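Local coordinates for L0028 (Mitochondria associated protein) (PDB 3GCG) that probably acts as a bacterial effector that switches on a host Rho-family GTPase by promoting nucleotide exchange, at residues 17-20 with 21-24; 121-124 with 125-128; 149-152 with 153-156. All coordinates share one frame; numbering follows the deposited sequence.

Contact 1: 17-20 with 21-24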
# COMPACT_ATOMS: atom_id res chain seq x y z
N VAL B 17 15.07 21.60 7.84
CA VAL B 17 15.20 21.04 9.18
C VAL B 17 13.83 20.75 9.78
O VAL B 17 12.89 21.51 9.60
CB VAL B 17 15.96 22.00 10.13
CG1 VAL B 17 16.04 21.41 11.53
CG2 VAL B 17 17.36 22.25 9.59
N ILE B 18 13.74 19.64 10.50
CA ILE B 18 12.49 19.28 11.13
C ILE B 18 12.79 18.62 12.46
O ILE B 18 13.83 17.97 12.61
CB ILE B 18 11.69 18.33 10.20
CG1 ILE B 18 10.22 18.30 10.62
CG2 ILE B 18 12.30 16.94 10.22
CD1 ILE B 18 9.31 17.63 9.62
N ASN B 19 11.91 18.80 13.43
CA ASN B 19 12.09 18.22 14.77
C ASN B 19 11.53 16.80 14.80
O ASN B 19 10.35 16.60 15.13
CB ASN B 19 11.38 19.09 15.81
CG ASN B 19 11.63 18.63 17.23
OD1 ASN B 19 11.77 17.43 17.47
ND2 ASN B 19 11.67 19.57 18.17
N HIS B 20 12.36 15.82 14.48
CA HIS B 20 11.96 14.42 14.47
C HIS B 20 11.31 14.00 15.78
O HIS B 20 10.43 13.13 15.80
CB HIS B 20 13.18 13.55 14.17
CG HIS B 20 13.88 13.93 12.91
ND1 HIS B 20 13.43 13.53 11.67
CD2 HIS B 20 14.95 14.74 12.68
CE1 HIS B 20 14.19 14.08 10.73
NE2 HIS B 20 15.11 14.82 11.32
N GLY B 21 11.75 14.62 16.87
CA GLY B 21 11.19 14.32 18.17
C GLY B 21 9.73 14.71 18.27
O GLY B 21 8.92 13.96 18.82
N LYS B 22 9.38 15.90 17.76
CA LYS B 22 7.99 16.35 17.80
C LYS B 22 7.15 15.48 16.89
O LYS B 22 6.01 15.17 17.21
CB LYS B 22 7.87 17.82 17.34
CG LYS B 22 8.25 18.83 18.42
CD LYS B 22 7.99 20.27 17.99
CE LYS B 22 8.23 21.22 19.16
NZ LYS B 22 7.98 22.65 18.83
N LEU B 23 7.72 15.09 15.76
CA LEU B 23 7.00 14.23 14.83
C LEU B 23 6.65 12.92 15.52
O LEU B 23 5.50 12.49 15.50
CB LEU B 23 7.84 13.96 13.58
CG LEU B 23 7.74 15.04 12.50
CD1 LEU B 23 8.78 14.81 11.42
CD2 LEU B 23 6.33 15.03 11.92
N THR B 24 7.66 12.31 16.14
CA THR B 24 7.48 11.04 16.83
C THR B 24 6.38 11.14 17.88
O THR B 24 5.56 10.23 18.02
CB THR B 24 8.78 10.57 17.53
OG1 THR B 24 9.79 10.31 16.55
CG2 THR B 24 8.53 9.30 18.33

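Contact 2: 121-124 with 125-128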
# COMPACT_ATOMS: atom_id res chain seq x y z
N ARG B 121 8.01 26.09 -6.78
CA ARG B 121 7.17 25.15 -7.51
C ARG B 121 5.96 24.57 -6.81
O ARG B 121 6.00 24.20 -5.63
CB ARG B 121 8.00 23.97 -8.01
CG ARG B 121 9.49 24.14 -7.86
CD ARG B 121 10.06 23.04 -6.98
NE ARG B 121 11.46 23.29 -6.68
CZ ARG B 121 12.23 22.48 -5.97
NH1 ARG B 121 11.73 21.35 -5.47
NH2 ARG B 121 13.50 22.79 -5.75
N VAL B 122 4.88 24.51 -7.57
CA VAL B 122 3.63 23.92 -7.12
C VAL B 122 2.87 23.44 -8.35
O VAL B 122 1.83 23.95 -8.75
CB VAL B 122 2.81 24.89 -6.22
CG1 VAL B 122 1.32 24.54 -6.26
CG2 VAL B 122 3.29 24.73 -4.76
N ASP B 123 3.50 22.46 -8.98
CA ASP B 123 2.97 21.74 -10.12
C ASP B 123 2.49 20.58 -9.26
O ASP B 123 3.31 19.86 -8.68
CB ASP B 123 4.11 21.30 -11.04
CG ASP B 123 3.69 20.28 -12.07
OD1 ASP B 123 2.74 20.56 -12.84
OD2 ASP B 123 4.30 19.20 -12.11
N PRO B 124 1.16 20.42 -9.11
CA PRO B 124 0.67 19.31 -8.27
C PRO B 124 1.58 18.08 -8.27
O PRO B 124 1.80 17.47 -7.23
CB PRO B 124 -0.73 19.04 -8.83
CG PRO B 124 -0.71 19.67 -10.21
CD PRO B 124 0.09 20.92 -9.97
N ILE B 125 2.11 17.74 -9.44
CA ILE B 125 2.99 16.59 -9.57
C ILE B 125 4.35 16.77 -8.88
O ILE B 125 4.77 15.93 -8.08
CB ILE B 125 3.22 16.24 -11.05
CG1 ILE B 125 1.88 15.98 -11.74
CG2 ILE B 125 4.12 15.01 -11.18
CD1 ILE B 125 1.04 14.91 -11.07
N THR B 126 5.04 17.85 -9.20
CA THR B 126 6.35 18.11 -8.61
C THR B 126 6.24 18.18 -7.09
O THR B 126 7.09 17.65 -6.38
CB THR B 126 6.96 19.43 -9.15
OG1 THR B 126 7.15 19.32 -10.57
CG2 THR B 126 8.30 19.71 -8.49
N ARG B 127 5.20 18.84 -6.60
CA ARG B 127 4.98 18.95 -5.16
C ARG B 127 4.81 17.55 -4.57
O ARG B 127 5.40 17.23 -3.54
CB ARG B 127 3.73 19.78 -4.87
CG ARG B 127 2.83 19.15 -3.81
CD ARG B 127 2.75 19.95 -2.52
NE ARG B 127 2.46 19.09 -1.37
CZ ARG B 127 2.06 19.54 -0.19
NH1 ARG B 127 1.90 20.83 0.01
NH2 ARG B 127 1.84 18.70 0.81
N PHE B 128 4.01 16.73 -5.23
CA PHE B 128 3.75 15.37 -4.77
C PHE B 128 5.03 14.54 -4.72
O PHE B 128 5.30 13.85 -3.74
CB PHE B 128 2.72 14.68 -5.68
CG PHE B 128 2.24 13.35 -5.16
CD1 PHE B 128 1.08 13.27 -4.38
CD2 PHE B 128 2.93 12.18 -5.47
CE1 PHE B 128 0.62 12.03 -3.91
CE2 PHE B 128 2.47 10.93 -5.01
CZ PHE B 128 1.31 10.86 -4.23

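Contact 3: 149-152 with 153-156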
# COMPACT_ATOMS: atom_id res chain seq x y z
N GLY B 149 17.27 -1.15 16.50
CA GLY B 149 17.52 -2.57 16.61
C GLY B 149 18.63 -2.80 15.62
O GLY B 149 19.40 -3.75 15.73
N PHE B 150 18.71 -1.89 14.65
CA PHE B 150 19.70 -1.90 13.57
C PHE B 150 19.37 -0.72 12.64
O PHE B 150 18.20 -0.39 12.46
CB PHE B 150 19.65 -3.22 12.80
CG PHE B 150 20.71 -4.22 13.20
CD1 PHE B 150 22.05 -3.96 12.93
CD2 PHE B 150 20.37 -5.40 13.86
CE1 PHE B 150 23.04 -4.88 13.29
CE2 PHE B 150 21.36 -6.32 14.23
CZ PHE B 150 22.69 -6.06 13.95
N LYS B 151 20.39 -0.10 12.05
CA LYS B 151 20.21 1.04 11.15
C LYS B 151 19.93 0.63 9.71
O LYS B 151 20.30 -0.47 9.30
CB LYS B 151 21.44 1.94 11.17
CG LYS B 151 21.66 2.67 12.48
CD LYS B 151 22.98 3.43 12.46
CE LYS B 151 23.14 4.30 13.69
NZ LYS B 151 24.47 4.99 13.68
N VAL B 152 19.29 1.51 8.95
CA VAL B 152 18.95 1.22 7.56
C VAL B 152 20.14 0.83 6.68
O VAL B 152 20.03 -0.11 5.89
CB VAL B 152 18.22 2.41 6.90
CG1 VAL B 152 18.03 2.15 5.41
CG2 VAL B 152 16.87 2.61 7.57
N SER B 153 21.25 1.54 6.81
CA SER B 153 22.44 1.23 6.01
C SER B 153 22.94 -0.16 6.37
O SER B 153 23.40 -0.92 5.52
CB SER B 153 23.55 2.24 6.29
OG SER B 153 23.97 2.17 7.64
N GLU B 154 22.83 -0.49 7.65
CA GLU B 154 23.26 -1.79 8.12
C GLU B 154 22.34 -2.87 7.54
O GLU B 154 22.82 -3.86 6.98
CB GLU B 154 23.24 -1.81 9.65
CG GLU B 154 23.96 -0.61 10.26
CD GLU B 154 24.14 -0.73 11.76
OE1 GLU B 154 23.14 -0.99 12.46
OE2 GLU B 154 25.28 -0.54 12.24
N ILE B 155 21.03 -2.67 7.65
CA ILE B 155 20.05 -3.61 7.12
C ILE B 155 20.34 -3.86 5.63
O ILE B 155 20.36 -5.00 5.18
CB ILE B 155 18.62 -3.04 7.27
CG1 ILE B 155 18.26 -2.92 8.75
CG2 ILE B 155 17.61 -3.92 6.56
CD1 ILE B 155 16.97 -2.18 8.99
N LYS B 156 20.56 -2.78 4.89
CA LYS B 156 20.88 -2.87 3.46
C LYS B 156 22.12 -3.71 3.18
O LYS B 156 22.12 -4.57 2.30
CB LYS B 156 21.11 -1.48 2.87
CG LYS B 156 19.85 -0.65 2.64
CD LYS B 156 20.18 0.60 1.80
CE LYS B 156 18.93 1.39 1.47
NZ LYS B 156 19.21 2.55 0.57

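Contact 1: 17-20 with 21-24
With CG anti to the backbone N (chi1 -175°), Asn19 folds its amide back over the first turn of helix 20-32, while Leu23, whose CG stands beside its own N, sends CD1 back to Ile18. Asn19 is the N-cap residue. Its OD1 takes the backbone N of Lys22 at 2.9 Å, although this N-H lies well above the amide's carbonyl plane, 62° out of it, and not on a lone pair. The amide is also crossed at about a right angle by the Lys22 side chain, whose CG lies 3.5 Å from Asn19 ND2. The backbone O of Asn19 opens the regular helical pattern by accepting Leu23 N in the carbonyl plane at 3.1 Å. At the next residue, His20 O accepts twice, from Thr24 N at 2.9 Å and from Thr24 OG1 at 3.0 Å, and the two donors come from opposite faces of the carbonyl plane.

Ile18 sits just before the cap and Leu23 four residues after it, the two sites of a hydrophobic staple. Their methyl ends, Ile18 CD1 and Leu23 CD1, meet at a tight 3.4 Å. Leu23 also packs on Val138 and Ile142 of helix 124-146, and Tyr109 bonds to Asn19 N through its hydroxyl. Asparagine suits the cap because a short side chain with a carbonyl oxygen can turn back to an early N-H without bringing in a charge, and branched aliphatics suit the staple. Polar and apolar ties thus probably both help to fix where the incoming chain turns into helix.

Contact 2: 121-124 with 125-128
An N-cap opens helix 124-146, with Asp123 as the capping residue and Thr126 as the partner it grips across the first turn. One carboxylate oxygen does all of this work. Asp123 OD2 accepts Thr126 N at 3.3 Å, met from above the carboxylate plane, and also Thr126 OG1 at 3.2 Å, this time on the anti side and near the plane. Thr126 OG1 is turned beside its own backbone N (chi1 -62°), which places hydroxyl and N-H together before the same acceptor. The main chain follows on: Arg127 N reaches Asp123 O at 3.0 Å, nearly straight, and Phe128 N reaches Pro124 O at 3.1 Å.

Proline fits position 124 well, since the first residue after a cap need give no N-H to the helix. Arg121 CD comes loosely up to Thr126 CG2, 4.1 Å away. The guanidinium of Arg127 turns elsewhere, to a salt bridge with Asp115 of helix 108-118, while Phe128 packs on an apolar side chain of the other protein in the assembly. The acidic side chain of Asp123 would probably interact favourably with the positive end of the helix dipole. Aspartate at the cap with proline directly after it is a familiar way to start an alpha-helix.

Contact 3: 149-152 with 153-156
Glu154 OE1 accepts the backbone N of Lys151 at 2.9 Å, an almost straight bond with an N-H...O angle of 176°, met on the anti side of the carboxylate. The same oxygen also lies at the edge of the Phe150 ring, near its plane and 3.2 Å from CD1; carboxylate and ring are turned 59° against each other. The Glu154 stem crosses the base of the Lys151 side chain, its CG 3.7 Å from Lys151 CB. Because CG sits beside the backbone N (chi1 -50°) and the chain is extended beyond it, the carboxylate reaches back to the residue at the N-cap position.

Around this grip the helix begins its regular bonding. Ile155 N meets Lys151 O at 2.8 Å, and Lys156 N meets Val152 O at 2.9 Å. Lys151 is the N-cap of helix 152-166 and Glu154 stands three residues on, so their bond is the half of a capping box in which the later side chain serves the cap's own N-H; a lysine side chain has no acceptor with which to return it. Phe150 and Ile155 form the hydrophobic staple that spans the same turn, their CB and CG1 4.3 Å apart. An alanine in place of Glu154 would probably leave the Lys151 N-H without its acceptor and the edge of the Phe150 ring without the neighbour that helps to fix its setting.

Farther out, Lys156 lies beside Val152 and points the same way, its CE 4.1 Å from Val152 CG1. Val152 is buried, and a compact apolar side chain suits a place against Tyr51 of helix 41-67 and Gln140 of helix 124-146. The backbone N of Val152 bonds to Glu144, and Ile155 presses on Ile52 and Thr55 of helix 41-67.

How the contacts relate
The three contacts follow one another along the chain and each starts a helix: 20-32, 124-146 and 152-166. None touches another. Centres of contacts 1 and 2 lie about 24 Å apart, those of 1 and 3 about 21 Å, and those of 2 and 3 about 32 Å, on opposite sides of the chain's centre. Helix 124-146 connects them: contact 2 begins it, its later residues Val138 and Ile142 pack against Leu23 of contact 1, and Glu144 bonds to contact 3. The caps therefore set helix starts at separate places in one all-helical fold. Of the three, contact 2 alone touches the other protein of the assembly, consistent with a place at the partner-binding surface.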